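Long-range contact in RNA silencing suppressor p19 (Tomato bushy stunt virus, PDB 4J39), which probably suppresses RNA silencing as a homodimer that binds small interfering RNAs and selects them by the length of their duplex, like a molecular caliper: residues A[5-10]-A[39-44]. Numbering follows the deposited sequence.
Sequences TSPFKL and ESWGFG. With SO4 (sulfate ion), chain C.
With CG anti to its carbonyl carbon (chi1 -62°), Phe8 swings its ring toward the strand, where CZ comes to 3.9 Å from Trp41 CD1; Trp41 CG likewise stands anti to its carbonyl carbon, beside the backbone N. The phenyl tip arrives at the edge of the indole, near its plane; the two ring planes stand 53° apart, an oblique pairing. On its other flank the same ring is met by Glu39, whose OE1 lies 3.6 Å from Phe8 CE2 while the glutamate chain runs past in the opposite direction. Ser67 hydrogen-bonds OE1 of that buried carboxylate, and OE2 takes a hydrogen bond from Tyr90 and a salt bridge from Lys119, which probably offsets the cost of burying its charge beside a phenyl ring. One residue back, Pro7 CG rests 4.0 Å from Trp41 CB and also reaches the edge of the Phe43 ring, 4.1 Å from CE1. Glu39, Trp41 and Phe43, every second residue of the strand, thus offer one face to Pro7 and Phe8. The backbone N of Phe8 donates to Ser6 OG over 3.1 Å at a fairly straight 162°, closing an ST turn. Ser6 OG in turn donates to sulfate O1 at 2.7 Å, and Arg50 also binds this ion, probably a crystallisation solute. Beyond the contact, helices 70-78 and 108-124 pack on Trp41, while Ser40 lies against an RNA phosphate. Here the N-terminal segment of the p19 core closes over strand 36-43, an inner strand of this chain's four-stranded antiparallel sheet, on the helix-packed face of this RNA-binding alpha+beta fold.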
ATOM      1  N   THR A   5      13.637  -4.929  20.709  1.00 52.72           N
ATOM      2  CA  THR A   5      13.856  -3.513  20.293  1.00 48.60           C
ATOM      3  C   THR A   5      12.814  -3.167  19.176  1.00 42.65           C
ATOM      4  O   THR A   5      12.679  -3.830  18.146  1.00 39.64           O
ATOM      5  CB  THR A   5      15.287  -3.218  19.788  1.00 51.22           C
ATOM      6  OG1 THR A   5      16.211  -3.049  20.891  1.00 53.99           O
ATOM      7  CG2 THR A   5      15.333  -1.903  18.992  1.00 47.57           C
ATOM      8  N   SER A   6      12.047  -2.145  19.448  1.00 38.68           N
ATOM      9  CA  SER A   6      10.976  -1.776  18.533  1.00 36.59           C
ATOM     10  C   SER A   6      11.507  -0.961  17.364  1.00 34.99           C
ATOM     11  O   SER A   6      12.362  -0.139  17.589  1.00 33.41           O
ATOM     12  CB  SER A   6      10.067  -0.828  19.305  1.00 38.20           C
ATOM     13  OG  SER A   6       8.898  -0.540  18.560  1.00 35.17           O
ATOM     14  N   PRO A   7      10.855  -1.011  16.181  1.00 33.13           N
ATOM     15  CA  PRO A   7      11.153  -0.013  15.121  1.00 32.70           C
ATOM     16  C   PRO A   7      10.607   1.366  15.392  1.00 31.66           C
ATOM     17  O   PRO A   7      10.983   2.348  14.664  1.00 33.22           O
ATOM     18  CB  PRO A   7      10.521  -0.657  13.882  1.00 33.48           C
ATOM     19  CG  PRO A   7       9.427  -1.328  14.418  1.00 34.45           C
ATOM     20  CD  PRO A   7       9.759  -1.896  15.729  1.00 32.89           C
ATOM     21  N   PHE A   8       9.747   1.492  16.399  1.00 30.87           N
ATOM     22  CA  PHE A   8       9.056   2.745  16.711  1.00 30.13           C
ATOM     23  C   PHE A   8       9.856   3.632  17.670  1.00 33.53           C
ATOM     24  O   PHE A   8      10.544   3.131  18.610  1.00 33.26           O
ATOM     25  CB  PHE A   8       7.634   2.516  17.175  1.00 31.05           C
ATOM     26  CG  PHE A   8       6.780   1.882  16.154  1.00 30.11           C
ATOM     27  CD1 PHE A   8       6.384   0.553  16.300  1.00 29.21           C
ATOM     28  CD2 PHE A   8       6.310   2.540  15.042  1.00 28.75           C
ATOM     29  CE1 PHE A   8       5.615  -0.047  15.391  1.00 29.34           C
ATOM     30  CE2 PHE A   8       5.628   1.951  14.085  1.00 29.22           C
ATOM     31  CZ  PHE A   8       5.169   0.616  14.268  1.00 30.81           C
ATOM     32  N   LYS A   9       9.788   4.939  17.460  1.00 32.68           N
ATOM     33  CA  LYS A   9      10.447   5.977  18.252  1.00 33.63           C
ATOM     34  C   LYS A   9       9.535   6.800  19.182  1.00 33.60           C
ATOM     35  O   LYS A   9       9.934   7.653  19.969  1.00 34.86           O
ATOM     36  CB  LYS A   9      11.172   6.913  17.286  1.00 31.63           C
ATOM     37  CG  LYS A   9      12.056   6.266  16.253  1.00 32.03           C
ATOM     38  CD  LYS A   9      12.833   7.260  15.437  1.00 37.79           C
ATOM     39  CE  LYS A   9      13.856   8.160  16.204  1.00 43.43           C
ATOM     40  NZ  LYS A   9      14.434   9.174  15.243  1.00 44.66           N
ATOM     41  N   LEU A  10       8.233   6.511  19.157  1.00 31.40           N
ATOM     42  CA  LEU A  10       7.290   7.147  19.997  1.00 32.72           C
ATOM     43  C   LEU A  10       6.429   6.031  20.644  1.00 32.11           C
ATOM     44  O   LEU A  10       6.216   5.001  20.048  1.00 34.51           O
ATOM     45  CB  LEU A  10       6.345   7.997  19.139  1.00 32.36           C
ATOM     46  CG  LEU A  10       6.832   9.247  18.406  1.00 35.59           C
ATOM     47  CD1 LEU A  10       5.710   9.872  17.627  1.00 39.05           C
ATOM     48  CD2 LEU A  10       7.565  10.260  19.373  1.00 40.79           C
ATOM     49  N   GLU A  39      -0.652   1.761  12.802  1.00 27.16           N
ATOM     50  CA  GLU A  39       0.317   1.370  11.877  1.00 27.43           C
ATOM     51  C   GLU A  39       1.060   0.197  12.546  1.00 26.27           C
ATOM     52  O   GLU A  39       0.938   0.068  13.782  1.00 26.97           O
ATOM     53  CB  GLU A  39       1.397   2.491  11.535  1.00 28.32           C
ATOM     54  CG  GLU A  39       2.167   3.097  12.741  1.00 29.00           C
ATOM     55  CD  GLU A  39       3.146   4.248  12.421  1.00 25.47           C
ATOM     56  OE1 GLU A  39       3.558   4.815  13.428  1.00 30.59           O
ATOM     57  OE2 GLU A  39       3.395   4.448  11.217  1.00 29.46           O
ATOM     58  N   SER A  40       1.695  -0.565  11.736  1.00 29.02           N
ATOM     59  CA  SER A  40       2.469  -1.741  12.183  1.00 29.00           C
ATOM     60  C   SER A  40       3.618  -2.114  11.289  1.00 29.71           C
ATOM     61  O   SER A  40       3.633  -1.855  10.089  1.00 29.68           O
ATOM     62  CB  SER A  40       1.469  -2.901  12.355  1.00 30.98           C
ATOM     63  OG  SER A  40       1.060  -3.311  11.115  1.00 32.06           O
ATOM     64  N   TRP A  41       4.673  -2.709  11.876  1.00 28.43           N
ATOM     65  CA  TRP A  41       5.778  -3.240  11.192  1.00 28.01           C
ATOM     66  C   TRP A  41       5.978  -4.715  11.634  1.00 29.42           C
ATOM     67  O   TRP A  41       5.918  -4.981  12.837  1.00 28.98           O
ATOM     68  CB  TRP A  41       7.036  -2.563  11.505  1.00 28.34           C
ATOM     69  CG  TRP A  41       7.420  -1.285  10.650  1.00 29.30           C
ATOM     70  CD1 TRP A  41       7.308   0.001  11.015  1.00 28.38           C
ATOM     71  CD2 TRP A  41       7.944  -1.313   9.351  1.00 29.36           C
ATOM     72  NE1 TRP A  41       7.753   0.782  10.016  1.00 28.06           N
ATOM     73  CE2 TRP A  41       8.112   0.026   8.945  1.00 25.43           C
ATOM     74  CE3 TRP A  41       8.229  -2.313   8.454  1.00 30.80           C
ATOM     75  CZ2 TRP A  41       8.588   0.310   7.731  1.00 28.35           C
ATOM     76  CZ3 TRP A  41       8.665  -2.006   7.192  1.00 33.83           C
ATOM     77  CH2 TRP A  41       8.865  -0.659   6.868  1.00 29.20           C
ATOM     78  N   GLY A  42       6.055  -5.564  10.634  1.00 32.89           N
ATOM     79  CA  GLY A  42       6.235  -7.014  10.792  1.00 33.46           C
ATOM     80  C   GLY A  42       7.516  -7.445  10.130  1.00 33.00           C
ATOM     81  O   GLY A  42       7.805  -7.099   8.971  1.00 31.33           O
ATOM     82  N   PHE A  43       8.302  -8.284  10.872  1.00 35.39           N
ATOM     83  CA  PHE A  43       9.534  -8.894  10.418  1.00 34.08           C
ATOM     84  C   PHE A  43       9.524 -10.383  10.720  1.00 37.11           C
ATOM     85  O   PHE A  43       9.525 -10.764  11.896  1.00 36.07           O
ATOM     86  CB  PHE A  43      10.787  -8.266  11.009  1.00 33.79           C
ATOM     87  CG  PHE A  43      10.743  -6.741  11.104  1.00 33.84           C
ATOM     88  CD1 PHE A  43      10.657  -6.116  12.321  1.00 34.94           C
ATOM     89  CD2 PHE A  43      10.791  -5.981   9.948  1.00 38.56           C
ATOM     90  CE1 PHE A  43      10.539  -4.696  12.426  1.00 36.77           C
ATOM     91  CE2 PHE A  43      10.714  -4.556  10.019  1.00 35.87           C
ATOM     92  CZ  PHE A  43      10.629  -3.927  11.237  1.00 35.64           C
ATOM     93  N   GLY A  44       9.407 -11.179   9.684  1.00 39.90           N
ATOM     94  CA  GLY A  44       9.053 -12.615   9.851  1.00 41.46           C
ATOM     95  C   GLY A  44       7.802 -12.762  10.682  1.00 41.74           C
ATOM     96  O   GLY A  44       6.730 -12.209  10.310  1.00 44.18           O
TER
HETATM   97  S   SO4 C 201       6.957  -2.242  21.187  1.00 46.29           S
HETATM   98  O1  SO4 C 201       6.836  -1.749  19.755  1.00 42.01           O
HETATM   99  O2  SO4 C 201       7.988  -3.321  21.209  1.00 45.26           O
HETATM  100  O3  SO4 C 201       5.709  -2.757  21.603  1.00 48.62           O
HETATM  101  O4  SO4 C 201       7.363  -1.133  21.942  1.00 41.93           O